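Local coordinates for protein diaminopimelate decarboxylase (Phaeodactylum tricornutum, PDB 7JPJ) that probably catalyses the pyridoxal 5'-phosphate-dependent decarboxylation of diaminopimelate to lysine in lysine biosynthesis, working as an obligate dimer, at residues Q296-T301 and E346-V351; T401-S406 and K426-S431; K69-K74 and T282-M287; C62-I67 and H422-R427. All coordinates share one frame; numbering follows the deposited sequence.

Contact 1 lies at the surface, contact 2 is partly buried, and contacts 3 and 4 are buried. Their chemistry follows: contact 1 is one salt bridge between strands of the beta domain, contact 2 one amide-to-amide hydrogen bond between loops, contact 3 apolar packing round a phenylalanine ring, and contact 4 an aliphatic side chain laid against a polar helix start. Contacts 3 and 4 share helix 65-73 and touch through Val285 CG1 and Ile67 CG2, 4.1 Å apart. Contacts 2 and 4 both end on the chain about Lys426 and Arg427. The second subunit reaches contacts 1, 2 and 4, whereas contact 3 lies within one chain, near the predicted cofactor-attachment site.

Contact 1: Q296-T301 and E346-V351; sequences QDKVHT and ETESVV
The ammonium of Lys298 and the carboxylate of Glu348 form a salt bridge, with NZ 2.8 Å from OE1. The lysine approaches OE1 through its syn lone pair, yet NZ stays 3.7 Å from Glu348 OE2, and the lysine grips the carboxylate through one oxygen. The two side chains reach out to meet each other: Lys298 is fully extended, all four torsions close to 180°, and Glu348 stretches forward with CG anti to the backbone N (chi1 -161°) and an extended chain beyond. Lys298 NZ has a second, weak hydrogen bond to Ala381 O. With an alanine here in place of Glu348, the Lys298 ammonium would probably lose its counter-charge, and its long arm would be freer to swing.

Further out, His300 ND1 stands 5.3 Å from Glu348 OE2 and is hydrogen-bonded to Thr308 OG1. Behind the lysine, its backbone N donates to Asp297 OD1 (2.7 Å), meeting that oxygen on the anti side and well out of the carboxylate plane. Asp297 OD2 accepts from Ser124 of the second subunit. A classic bulge sets Gln296 and Asp297 opposite the single residue Lys311. Strand 308-312 lies between the two segments, antiparallel to 289-300 and parallel to 347-353; Lys298 passes along Thr308 and Leu310 of this middle strand, and the salt bridge links its two flanking neighbours.

Contact 2: T401-S406 and K426-S431; sequences TKNYNS and KRQTLS. With SO4 (sulfate ion), chain E.
Two side-chain amides carry this contact by a single, nearly straight hydrogen bond: Asn403 ND2 donates to Gln428 OE1 at 3.0 Å, with an N-H...O angle of 165°. The acceptor lies close to the amide plane of Asn403, whereas the donor is tilted from the carbonyl plane of Gln428; the amides are turned 40° against each other and the side chains run roughly perpendicular. Gln428 gets there by an extended chain with CG anti to the backbone N (chi1 -168°). Both atoms of the bond have a second partner: Gln428 OE1 accepts from Glu409 N, and Asn403 ND2 donates to Phe407 O.

Asn403 belongs to a type II turn from Thr401 to Tyr404. Beyond it, Ser406 O meets Leu430 CD1 at 4.1 Å. The loop lies at the dimer interface: Asn403 OD1 takes a weak bond from Lys402, and Ser406 OG bonds Arg88, both of the second subunit. Asn405 OD1 bonds the backbone N of Cys357, the predicted proton donor. Thr429 N-caps the short helix, and Leu430 N donates to O2 of a sulfate, probably from the crystallisation liquor. The 401-406 loop, between strands 386-390 and 412-415, packs by Asn403 on Ile433 of helix 430-433, against which Gln428 also lies.

Contact 3: K69-K74 and T282-M287; sequences KYFHSK and TYLVAM. With SO4 (sulfate ion), chain D.
Phe71 runs from its helix toward Leu284 and Val285. At CB the side chain turns so that CG lies anti to the carbonyl carbon (chi1 -74°), which sends the ring across to helix 282-285. Leu284 CD2 sits off the ring plane, over the CE1-CZ corner (4.0 Å from Phe71 CE1), while Val285 CG1 meets the edge at Phe71 CE2, 3.7 Å away and in the plane. At the tip, Phe71 CZ lies beneath Leu284 CD2 (3.9 Å) and, near the ring plane, faces Leu284 O and Val285 CG1, both also 3.9 Å away.

The ring also packs edge-to-face with Tyr57 of strand 53-58, a strand of the parallel alpha/beta barrel that carries the cofactor in this family; helix 65-73 follows that strand, and Leu284 and Val285 lie on Tyr57 too. At the start of helix 282-285 a sulfate, probably from the crystallisation liquor, is bound: Thr282 N donates to its O3 (3.1 Å) and Thr282 OG1 to its O1 (2.8 Å), with Gly238 N, Gly281 N and Tyr395 OH as further partners. The ion probably marks the place of the cofactor phosphate, as in relatives of the enzyme. Thr282 also touches the bound D-lysine.

Contact 4: C62-I67 and H422-R427; sequences CPNASI and HLIRKR
Asn64 and Ile424 are brought together by their first torsions. In Asn64, CG stands opposite the backbone N (chi1 -173°), carrying the amide out toward the other segment; in Ile424, CG1 lies between the backbone N and the carbonyl carbon (chi1 56°), and an extended chi2 lays CD1 alongside that amide. CD1 is 3.7 Å from Asn64 OD1. The other branch, CG2, approaches Ser66 OG at 3.4 Å, so the isoleucine spans two residues of the helix start.

Asn64 is the N-cap of helix 65-73: its OD1 accepts from Ser66 N at 2.9 Å, the donor tilted from the carbonyl plane and the N-H...O angle 142°. The amide nitrogen bonds Glu412 OE1, which should hold the amide in this rotation; ND2 also lies 4.2 Å from Arg425 CB. With Asn64 replaced by alanine, Ser66 N would probably be left without its cap, Glu412 would lose a donor, and a gap would open beside Ile424 CD1.

At the corner of the chain a classic bulge places Ile424 and Arg425 together across from Glu412. Arg425 NH2 donates to Ala410 O. Glu437 of the second subunit packs on Asn64 and Arg425, and Ile424 makes backbone bonds with that subunit. Thus the start of helix 65-73, on the cofactor-binding barrel, is pressed against the end of strand 421-423, which pairs antiparallel with strand 412-415, itself parallel to strand 29-33 of the beta domain.

Contact 1: Q296-T301 and E346-V351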
loop_
_atom_site.group_PDB
_atom_site.type_symbol
_atom_site.label_atom_id
_atom_site.label_comp_id
_atom_site.label_asym_id
_atom_site.label_seq_id
_atom_site.Cartn_x
_atom_site.Cartn_y
_atom_site.Cartn_z
ATOM N N GLN A 296 2.937 21.775 4.763
ATOM C CA GLN A 296 4.267 22.250 4.406
ATOM C C GLN A 296 4.284 23.103 3.145
ATOM O O GLN A 296 5.307 23.736 2.863
ATOM C CB GLN A 296 5.224 21.064 4.233
ATOM C CG GLN A 296 4.713 19.978 3.305
ATOM C CD GLN A 296 5.440 19.951 1.973
ATOM O OE1 GLN A 296 6.317 20.775 1.712
ATOM N NE2 GLN A 296 5.073 19.002 1.120
ATOM N N ASP A 297 3.189 23.145 2.387
ATOM C CA ASP A 297 3.130 23.961 1.182
ATOM C C ASP A 297 1.676 24.153 0.772
ATOM O O ASP A 297 0.813 23.333 1.093
ATOM C CB ASP A 297 3.926 23.331 0.034
ATOM C CG ASP A 297 4.366 24.350 -1.001
ATOM O OD1 ASP A 297 3.952 25.525 -0.911
ATOM O OD2 ASP A 297 5.131 23.973 -1.909
ATOM N N LYS A 298 1.423 25.247 0.054
ATOM C CA LYS A 298 0.087 25.595 -0.417
ATOM C C LYS A 298 0.212 26.236 -1.792
ATOM O O LYS A 298 0.830 27.295 -1.927
ATOM C CB LYS A 298 -0.608 26.543 0.567
ATOM C CG LYS A 298 -2.051 26.867 0.231
ATOM C CD LYS A 298 -2.639 27.843 1.240
ATOM C CE LYS A 298 -4.075 28.205 0.893
ATOM N NZ LYS A 298 -4.681 29.136 1.888
ATOM N N VAL A 299 -0.368 25.596 -2.810
ATOM C CA VAL A 299 -0.227 26.033 -4.194
ATOM C C VAL A 299 -1.607 26.199 -4.818
ATOM O O VAL A 299 -2.611 25.692 -4.312
ATOM C CB VAL A 299 0.626 25.051 -5.024
ATOM C CG1 VAL A 299 1.979 24.842 -4.366
ATOM C CG2 VAL A 299 -0.098 23.729 -5.186
ATOM N N HIS A 300 -1.648 26.919 -5.939
ATOM C CA HIS A 300 -2.901 27.232 -6.609
ATOM C C HIS A 300 -2.788 26.995 -8.109
ATOM O O HIS A 300 -1.698 27.048 -8.687
ATOM C CB HIS A 300 -3.326 28.694 -6.367
ATOM C CG HIS A 300 -3.153 29.154 -4.954
ATOM N ND1 HIS A 300 -4.134 29.003 -3.995
ATOM C CD2 HIS A 300 -2.117 29.770 -4.337
ATOM C CE1 HIS A 300 -3.708 29.504 -2.849
ATOM N NE2 HIS A 300 -2.486 29.975 -3.028
ATOM N N THR A 301 -3.935 26.729 -8.727
ATOM C CA THR A 301 -4.097 26.755 -10.172
ATOM C C THR A 301 -5.212 27.736 -10.511
ATOM O O THR A 301 -6.015 28.110 -9.653
ATOM C CB THR A 301 -4.426 25.365 -10.741
ATOM O OG1 THR A 301 -5.415 24.730 -9.923
ATOM C CG2 THR A 301 -3.183 24.495 -10.783
ATOM N N GLU A 346 -12.274 31.558 9.793
ATOM C CA GLU A 346 -12.026 31.687 8.364
ATOM C C GLU A 346 -11.979 30.303 7.733
ATOM O O GLU A 346 -11.271 29.417 8.224
ATOM C CB GLU A 346 -10.721 32.440 8.104
ATOM C CG GLU A 346 -10.539 32.898 6.665
ATOM C CD GLU A 346 -10.810 34.378 6.487
ATOM O OE1 GLU A 346 -11.803 34.723 5.809
ATOM O OE2 GLU A 346 -10.034 35.194 7.032
ATOM N N THR A 347 -12.733 30.118 6.652
ATOM C CA THR A 347 -12.812 28.843 5.958
ATOM C C THR A 347 -12.309 28.985 4.527
ATOM O O THR A 347 -12.201 30.090 3.987
ATOM C CB THR A 347 -14.248 28.289 5.951
ATOM O OG1 THR A 347 -15.163 29.313 5.534
ATOM C CG2 THR A 347 -14.640 27.788 7.336
ATOM N N GLU A 348 -11.999 27.841 3.920
ATOM C CA GLU A 348 -11.547 27.795 2.536
ATOM C C GLU A 348 -11.707 26.374 2.014
ATOM O O GLU A 348 -11.340 25.418 2.704
ATOM C CB GLU A 348 -10.087 28.250 2.415
ATOM C CG GLU A 348 -9.671 28.661 1.007
ATOM C CD GLU A 348 -8.182 28.942 0.893
ATOM O OE1 GLU A 348 -7.435 28.603 1.838
ATOM O OE2 GLU A 348 -7.756 29.497 -0.142
ATOM N N SER A 349 -12.261 26.241 0.810
ATOM C CA SER A 349 -12.345 24.947 0.143
ATOM C C SER A 349 -11.019 24.621 -0.531
ATOM O O SER A 349 -10.508 25.414 -1.328
ATOM C CB SER A 349 -13.469 24.941 -0.890
ATOM O OG SER A 349 -14.736 24.907 -0.268
ATOM N N VAL A 350 -10.464 23.451 -0.216
ATOM C CA VAL A 350 -9.145 23.055 -0.690
ATOM C C VAL A 350 -9.165 21.582 -1.080
ATOM O O VAL A 350 -10.107 20.842 -0.786
ATOM C CB VAL A 350 -8.043 23.300 0.364
ATOM C CG1 VAL A 350 -7.976 24.776 0.752
ATOM C CG2 VAL A 350 -8.270 22.419 1.584
ATOM N N VAL A 351 -8.099 21.173 -1.763
ATOM C CA VAL A 351 -7.779 19.776 -2.020
ATOM C C VAL A 351 -6.507 19.457 -1.250
ATOM O O VAL A 351 -5.574 20.268 -1.222
ATOM C CB VAL A 351 -7.598 19.504 -3.527
ATOM C CG1 VAL A 351 -7.052 18.107 -3.764
ATOM C CG2 VAL A 351 -8.908 19.697 -4.264
#

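Contact 2: T401-S406 and K426-S431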
loop_
_atom_site.group_PDB
_atom_site.type_symbol
_atom_site.label_atom_id
_atom_site.label_comp_id
_atom_site.label_asym_id
_atom_site.label_seq_id
_atom_site.Cartn_x
_atom_site.Cartn_y
_atom_site.Cartn_z
ATOM N N THR A 401 1.883 2.127 2.488
ATOM C CA THR A 401 3.093 1.998 1.678
ATOM C C THR A 401 4.242 2.775 2.320
ATOM O O THR A 401 4.762 3.748 1.777
ATOM C CB THR A 401 2.830 2.465 0.249
ATOM O OG1 THR A 401 2.313 3.800 0.266
ATOM C CG2 THR A 401 1.825 1.551 -0.423
ATOM N N LYS A 402 4.625 2.318 3.511
ATOM C CA LYS A 402 5.757 2.904 4.211
ATOM C C LYS A 402 7.025 2.772 3.374
ATOM O O LYS A 402 7.193 1.823 2.603
ATOM C CB LYS A 402 5.950 2.228 5.570
ATOM C CG LYS A 402 6.398 0.777 5.479
ATOM C CD LYS A 402 6.548 0.140 6.850
ATOM C CE LYS A 402 5.226 -0.419 7.338
ATOM N NZ LYS A 402 5.385 -1.214 8.587
ATOM N N ASN A 403 7.909 3.759 3.515
ATOM C CA ASN A 403 9.222 3.834 2.883
ATOM C C ASN A 403 9.152 4.070 1.377
ATOM O O ASN A 403 10.203 4.124 0.726
ATOM C CB ASN A 403 10.075 2.590 3.172
ATOM C CG ASN A 403 10.191 2.301 4.659
ATOM O OD1 ASN A 403 10.145 1.148 5.088
ATOM N ND2 ASN A 403 10.335 3.353 5.455
ATOM N N TYR A 404 7.960 4.210 0.799
ATOM C CA TYR A 404 7.848 4.735 -0.554
ATOM C C TYR A 404 8.396 6.155 -0.591
ATOM O O TYR A 404 8.140 6.956 0.314
ATOM C CB TYR A 404 6.387 4.713 -1.006
ATOM C CG TYR A 404 6.162 5.187 -2.424
ATOM C CD1 TYR A 404 7.042 4.843 -3.441
ATOM C CD2 TYR A 404 5.062 5.974 -2.746
ATOM C CE1 TYR A 404 6.838 5.271 -4.738
ATOM C CE2 TYR A 404 4.848 6.406 -4.043
ATOM C CZ TYR A 404 5.742 6.051 -5.035
ATOM O OH TYR A 404 5.538 6.478 -6.327
ATOM N N ASN A 405 9.165 6.464 -1.639
ATOM C CA ASN A 405 9.936 7.705 -1.730
ATOM C C ASN A 405 10.981 7.802 -0.625
ATOM O O ASN A 405 11.518 8.885 -0.367
ATOM C CB ASN A 405 9.030 8.945 -1.700
ATOM C CG ASN A 405 8.386 9.238 -3.038
ATOM O OD1 ASN A 405 8.391 10.377 -3.503
ATOM N ND2 ASN A 405 7.824 8.211 -3.665
ATOM N N SER A 406 11.255 6.676 0.038
ATOM C CA SER A 406 12.223 6.554 1.129
ATOM C C SER A 406 11.842 7.381 2.354
ATOM O O SER A 406 12.707 7.728 3.163
ATOM C CB SER A 406 13.636 6.915 0.658
ATOM O OG SER A 406 14.195 5.863 -0.111
ATOM N N LYS A 426 9.195 5.028 18.214
ATOM C CA LYS A 426 10.029 6.125 17.747
ATOM C C LYS A 426 10.096 6.136 16.224
ATOM O O LYS A 426 9.915 5.110 15.562
ATOM C CB LYS A 426 11.435 6.025 18.343
ATOM C CG LYS A 426 12.138 4.696 18.108
ATOM C CD LYS A 426 13.530 4.693 18.734
ATOM C CE LYS A 426 14.196 3.325 18.631
ATOM N NZ LYS A 426 15.577 3.332 19.198
ATOM N N ARG A 427 10.342 7.321 15.670
ATOM C CA ARG A 427 10.444 7.464 14.227
ATOM C C ARG A 427 11.574 6.599 13.687
ATOM O O ARG A 427 12.628 6.458 14.315
ATOM C CB ARG A 427 10.675 8.928 13.853
ATOM C CG ARG A 427 10.698 9.199 12.353
ATOM C CD ARG A 427 10.936 10.675 12.056
ATOM N NE ARG A 427 10.128 11.543 12.909
ATOM C CZ ARG A 427 8.871 11.889 12.648
ATOM N NH1 ARG A 427 8.269 11.448 11.552
ATOM N NH2 ARG A 427 8.215 12.679 13.485
ATOM N N GLN A 428 11.342 6.009 12.521
ATOM C CA GLN A 428 12.361 5.199 11.870
ATOM C C GLN A 428 13.460 6.089 11.300
ATOM O O GLN A 428 13.203 7.208 10.844
ATOM C CB GLN A 428 11.720 4.359 10.766
ATOM C CG GLN A 428 12.590 3.261 10.198
ATOM C CD GLN A 428 11.887 2.518 9.084
ATOM O OE1 GLN A 428 11.072 3.091 8.365
ATOM N NE2 GLN A 428 12.188 1.233 8.943
ATOM N N THR A 429 14.694 5.602 11.341
ATOM C CA THR A 429 15.787 6.348 10.742
ATOM C C THR A 429 15.960 5.936 9.287
ATOM O O THR A 429 15.495 4.878 8.855
ATOM C CB THR A 429 17.095 6.137 11.505
ATOM O OG1 THR A 429 17.624 4.841 11.204
ATOM C CG2 THR A 429 16.866 6.251 13.000
ATOM N N LEU A 430 16.638 6.798 8.528
ATOM C CA LEU A 430 16.857 6.518 7.113
ATOM C C LEU A 430 17.638 5.227 6.918
ATOM O O LEU A 430 17.273 4.393 6.081
ATOM C CB LEU A 430 17.583 7.689 6.455
ATOM C CG LEU A 430 17.928 7.493 4.978
ATOM C CD1 LEU A 430 16.663 7.432 4.138
ATOM C CD2 LEU A 430 18.859 8.593 4.488
ATOM N N SER A 431 18.712 5.036 7.689
ATOM C CA SER A 431 19.545 3.851 7.515
ATOM C C SER A 431 18.787 2.566 7.841
ATOM O O SER A 431 19.124 1.502 7.311
ATOM C CB SER A 431 20.809 3.969 8.370
ATOM O OG SER A 431 20.667 3.279 9.601
HETATM S S SO4 E . 17.750 10.262 9.805
HETATM O O1 SO4 E . 17.543 11.471 10.603
HETATM O O2 SO4 E . 16.650 9.332 10.048
HETATM O O3 SO4 E . 17.786 10.609 8.383
HETATM O O4 SO4 E . 19.021 9.642 10.181
#

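Contact 3: K69-K74 and T282-M287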
loop_
_atom_site.group_PDB
_atom_site.type_symbol
_atom_site.label_atom_id
_atom_site.label_comp_id
_atom_site.label_asym_id
_atom_site.label_seq_id
_atom_site.Cartn_x
_atom_site.Cartn_y
_atom_site.Cartn_z
ATOM N N LYS A 69 -1.453 -4.686 24.639
ATOM C CA LYS A 69 -1.411 -4.727 26.096
ATOM C C LYS A 69 -2.667 -4.116 26.705
ATOM O O LYS A 69 -3.167 -4.596 27.730
ATOM C CB LYS A 69 -0.161 -4.009 26.606
ATOM C CG LYS A 69 1.147 -4.712 26.272
ATOM C CD LYS A 69 2.343 -3.857 26.664
ATOM C CE LYS A 69 3.654 -4.449 26.156
ATOM N NZ LYS A 69 3.947 -5.784 26.754
ATOM N N TYR A 70 -3.199 -3.059 26.083
ATOM C CA TYR A 70 -4.386 -2.411 26.632
ATOM C C TYR A 70 -5.614 -3.304 26.499
ATOM O O TYR A 70 -6.376 -3.474 27.458
ATOM C CB TYR A 70 -4.635 -1.067 25.950
ATOM C CG TYR A 70 -5.943 -0.466 26.392
ATOM C CD1 TYR A 70 -6.048 0.179 27.616
ATOM C CD2 TYR A 70 -7.089 -0.581 25.610
ATOM C CE1 TYR A 70 -7.246 0.713 28.042
ATOM C CE2 TYR A 70 -8.294 -0.052 26.030
ATOM C CZ TYR A 70 -8.365 0.595 27.245
ATOM O OH TYR A 70 -9.557 1.127 27.673
ATOM N N PHE A 71 -5.837 -3.864 25.307
ATOM C CA PHE A 71 -6.985 -4.744 25.113
ATOM C C PHE A 71 -6.856 -6.023 25.928
ATOM O O PHE A 71 -7.870 -6.632 26.285
ATOM C CB PHE A 71 -7.155 -5.080 23.634
ATOM C CG PHE A 71 -7.711 -3.951 22.810
ATOM C CD1 PHE A 71 -8.569 -3.020 23.370
ATOM C CD2 PHE A 71 -7.378 -3.829 21.469
ATOM C CE1 PHE A 71 -9.083 -1.984 22.607
ATOM C CE2 PHE A 71 -7.888 -2.797 20.705
ATOM C CZ PHE A 71 -8.740 -1.872 21.274
ATOM N N HIS A 72 -5.629 -6.446 26.237
ATOM C CA HIS A 72 -5.464 -7.607 27.105
ATOM C C HIS A 72 -5.907 -7.291 28.529
ATOM O O HIS A 72 -6.553 -8.120 29.183
ATOM C CB HIS A 72 -4.011 -8.086 27.082
ATOM C CG HIS A 72 -3.772 -9.318 27.898
ATOM N ND1 HIS A 72 -2.767 -9.408 28.837
ATOM C CD2 HIS A 72 -4.421 -10.507 27.925
ATOM C CE1 HIS A 72 -2.804 -10.601 29.405
ATOM N NE2 HIS A 72 -3.799 -11.285 28.870
ATOM N N SER A 73 -5.578 -6.095 29.024
ATOM C CA SER A 73 -6.011 -5.690 30.356
ATOM C C SER A 73 -7.526 -5.575 30.461
ATOM O O SER A 73 -8.066 -5.617 31.573
ATOM C CB SER A 73 -5.361 -4.358 30.732
ATOM O OG SER A 73 -5.776 -3.329 29.852
ATOM N N LYS A 74 -8.222 -5.423 29.334
ATOM C CA LYS A 74 -9.677 -5.371 29.310
ATOM C C LYS A 74 -10.310 -6.733 29.052
ATOM O O LYS A 74 -11.513 -6.799 28.786
ATOM C CB LYS A 74 -10.150 -4.372 28.252
ATOM C CG LYS A 74 -9.819 -2.929 28.580
ATOM C CD LYS A 74 -10.645 -2.431 29.750
ATOM C CE LYS A 74 -11.751 -1.501 29.285
ATOM N NZ LYS A 74 -12.483 -0.892 30.438
ATOM N N THR A 282 -11.932 -2.930 12.814
ATOM C CA THR A 282 -12.246 -1.518 12.629
ATOM C C THR A 282 -12.968 -0.946 13.846
ATOM O O THR A 282 -12.592 0.109 14.366
ATOM C CB THR A 282 -13.091 -1.343 11.367
ATOM O OG1 THR A 282 -12.386 -1.881 10.241
ATOM C CG2 THR A 282 -13.393 0.125 11.119
ATOM N N TYR A 283 -13.995 -1.649 14.331
ATOM C CA TYR A 283 -14.839 -1.115 15.397
ATOM C C TYR A 283 -14.065 -0.807 16.673
ATOM O O TYR A 283 -14.540 -0.016 17.492
ATOM C CB TYR A 283 -15.974 -2.094 15.708
ATOM C CG TYR A 283 -17.212 -1.441 16.283
ATOM C CD1 TYR A 283 -18.223 -0.973 15.452
ATOM C CD2 TYR A 283 -17.374 -1.295 17.658
ATOM C CE1 TYR A 283 -19.361 -0.376 15.974
ATOM C CE2 TYR A 283 -18.506 -0.700 18.188
ATOM C CZ TYR A 283 -19.496 -0.244 17.342
ATOM O OH TYR A 283 -20.624 0.348 17.865
ATOM N N LEU A 284 -12.887 -1.397 16.857
ATOM C CA LEU A 284 -12.152 -1.214 18.100
ATOM C C LEU A 284 -11.130 -0.086 18.044
ATOM O O LEU A 284 -10.873 0.549 19.074
ATOM C CB LEU A 284 -11.444 -2.514 18.486
ATOM C CG LEU A 284 -12.252 -3.546 19.270
ATOM C CD1 LEU A 284 -11.567 -4.895 19.212
ATOM C CD2 LEU A 284 -12.426 -3.104 20.716
ATOM N N VAL A 285 -10.544 0.190 16.879
ATOM C CA VAL A 285 -9.369 1.055 16.822
ATOM C C VAL A 285 -9.515 2.189 15.810
ATOM O O VAL A 285 -8.703 3.121 15.803
ATOM C CB VAL A 285 -8.103 0.231 16.513
ATOM C CG1 VAL A 285 -7.790 -0.728 17.652
ATOM C CG2 VAL A 285 -8.260 -0.524 15.202
ATOM N N ALA A 286 -10.534 2.126 14.949
ATOM C CA ALA A 286 -10.672 3.104 13.870
ATOM C C ALA A 286 -10.708 4.539 14.379
ATOM O O ALA A 286 -9.796 5.323 14.093
ATOM C CB ALA A 286 -11.929 2.829 13.043
ATOM N N MET A 287 -11.751 4.897 15.129
ATOM C CA MET A 287 -11.883 6.254 15.653
ATOM C C MET A 287 -10.898 6.559 16.769
ATOM O O MET A 287 -10.859 7.703 17.234
ATOM C CB MET A 287 -13.308 6.495 16.157
ATOM C CG MET A 287 -14.390 6.268 15.115
ATOM S SD MET A 287 -14.103 7.095 13.536
ATOM C CE MET A 287 -13.855 8.792 14.055
HETATM S S SO4 D . -13.021 -5.538 10.383
HETATM O O1 SO4 D . -13.542 -4.332 9.747
HETATM O O2 SO4 D . -13.860 -5.882 11.531
HETATM O O3 SO4 D . -11.653 -5.307 10.835
HETATM O O4 SO4 D . -13.023 -6.632 9.416
#

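Contact 4: C62-I67 and H422-R427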
loop_
_atom_site.group_PDB
_atom_site.type_symbol
_atom_site.label_atom_id
_atom_site.label_comp_id
_atom_site.label_asym_id
_atom_site.label_seq_id
_atom_site.Cartn_x
_atom_site.Cartn_y
_atom_site.Cartn_z
ATOM N N CYS A 62 -4.272 -2.822 13.640
ATOM C CA CYS A 62 -3.259 -2.013 14.310
ATOM C C CYS A 62 -2.486 -2.861 15.314
ATOM O O CYS A 62 -2.986 -3.137 16.413
ATOM C CB CYS A 62 -3.890 -0.815 15.019
ATOM S SG CYS A 62 -2.664 0.371 15.615
ATOM N N PRO A 63 -1.255 -3.273 14.986
ATOM C CA PRO A 63 -0.576 -4.286 15.805
ATOM C C PRO A 63 0.379 -3.740 16.858
ATOM O O PRO A 63 1.194 -4.503 17.384
ATOM C CB PRO A 63 0.183 -5.113 14.757
ATOM C CG PRO A 63 0.351 -4.189 13.561
ATOM C CD PRO A 63 -0.505 -2.965 13.758
ATOM N N ASN A 64 0.297 -2.451 17.184
ATOM C CA ASN A 64 1.192 -1.888 18.191
ATOM C C ASN A 64 1.010 -2.590 19.532
ATOM O O ASN A 64 -0.113 -2.875 19.959
ATOM C CB ASN A 64 0.951 -0.387 18.350
ATOM C CG ASN A 64 1.977 0.274 19.257
ATOM O OD1 ASN A 64 1.907 0.156 20.481
ATOM N ND2 ASN A 64 2.941 0.967 18.659
ATOM N N ALA A 65 2.134 -2.861 20.202
ATOM C CA ALA A 65 2.105 -3.680 21.409
ATOM C C ALA A 65 1.299 -3.019 22.520
ATOM O O ALA A 65 0.613 -3.703 23.289
ATOM C CB ALA A 65 3.528 -3.968 21.879
ATOM N N SER A 66 1.367 -1.689 22.620
ATOM C CA SER A 66 0.582 -0.988 23.630
ATOM C C SER A 66 -0.910 -1.221 23.427
ATOM O O SER A 66 -1.654 -1.408 24.397
ATOM C CB SER A 66 0.903 0.506 23.604
ATOM O OG SER A 66 2.265 0.735 23.915
ATOM N N ILE A 67 -1.368 -1.215 22.174
ATOM C CA ILE A 67 -2.769 -1.530 21.904
ATOM C C ILE A 67 -3.079 -2.962 22.324
ATOM O O ILE A 67 -4.123 -3.238 22.929
ATOM C CB ILE A 67 -3.097 -1.288 20.419
ATOM C CG1 ILE A 67 -2.655 0.116 19.996
ATOM C CG2 ILE A 67 -4.582 -1.483 20.158
ATOM C CD1 ILE A 67 -3.401 1.232 20.698
ATOM N N HIS A 422 2.494 10.091 25.204
ATOM C CA HIS A 422 3.547 9.108 25.425
ATOM C C HIS A 422 3.930 8.487 24.091
ATOM O O HIS A 422 3.060 8.018 23.350
ATOM C CB HIS A 422 3.110 8.006 26.399
ATOM C CG HIS A 422 2.464 8.515 27.650
ATOM N ND1 HIS A 422 3.189 8.948 28.740
ATOM C CD2 HIS A 422 1.160 8.640 27.993
ATOM C CE1 HIS A 422 2.361 9.329 29.695
ATOM N NE2 HIS A 422 1.124 9.153 29.267
ATOM N N LEU A 423 5.224 8.479 23.793
ATOM C CA LEU A 423 5.719 7.851 22.576
ATOM C C LEU A 423 5.700 6.334 22.736
ATOM O O LEU A 423 6.217 5.803 23.722
ATOM C CB LEU A 423 7.133 8.345 22.266
ATOM C CG LEU A 423 7.781 7.985 20.926
ATOM C CD1 LEU A 423 6.969 8.525 19.762
ATOM C CD2 LEU A 423 9.207 8.516 20.873
ATOM N N ILE A 424 5.090 5.640 21.778
ATOM C CA ILE A 424 5.033 4.183 21.785
ATOM C C ILE A 424 5.746 3.561 20.592
ATOM O O ILE A 424 5.832 2.331 20.508
ATOM C CB ILE A 424 3.580 3.672 21.866
ATOM C CG1 ILE A 424 2.739 4.246 20.729
ATOM C CG2 ILE A 424 2.967 4.030 23.204
ATOM C CD1 ILE A 424 1.290 3.830 20.789
ATOM N N ARG A 425 6.259 4.372 19.668
ATOM C CA ARG A 425 7.084 3.879 18.567
ATOM C C ARG A 425 7.879 5.061 18.036
ATOM O O ARG A 425 7.293 5.989 17.474
ATOM C CB ARG A 425 6.235 3.257 17.466
ATOM C CG ARG A 425 7.046 2.477 16.435
ATOM C CD ARG A 425 6.141 1.824 15.407
ATOM N NE ARG A 425 5.693 2.764 14.383
ATOM C CZ ARG A 425 4.801 2.469 13.443
ATOM N NH1 ARG A 425 4.253 1.261 13.403
ATOM N NH2 ARG A 425 4.449 3.382 12.549
ATOM N N LYS A 426 9.195 5.028 18.214
ATOM C CA LYS A 426 10.029 6.125 17.747
ATOM C C LYS A 426 10.096 6.136 16.224
ATOM O O LYS A 426 9.915 5.110 15.562
ATOM C CB LYS A 426 11.435 6.025 18.343
ATOM C CG LYS A 426 12.138 4.696 18.108
ATOM C CD LYS A 426 13.530 4.693 18.734
ATOM C CE LYS A 426 14.196 3.325 18.631
ATOM N NZ LYS A 426 15.577 3.332 19.198
ATOM N N ARG A 427 10.342 7.321 15.670
ATOM C CA ARG A 427 10.444 7.464 14.227
ATOM C C ARG A 427 11.574 6.599 13.687
ATOM O O ARG A 427 12.628 6.458 14.315
ATOM C CB ARG A 427 10.675 8.928 13.853
ATOM C CG ARG A 427 10.698 9.199 12.353
ATOM C CD ARG A 427 10.936 10.675 12.056
ATOM N NE ARG A 427 10.128 11.543 12.909
ATOM C CZ ARG A 427 8.871 11.889 12.648
ATOM N NH1 ARG A 427 8.269 11.448 11.552
ATOM N NH2 ARG A 427 8.215 12.679 13.485
#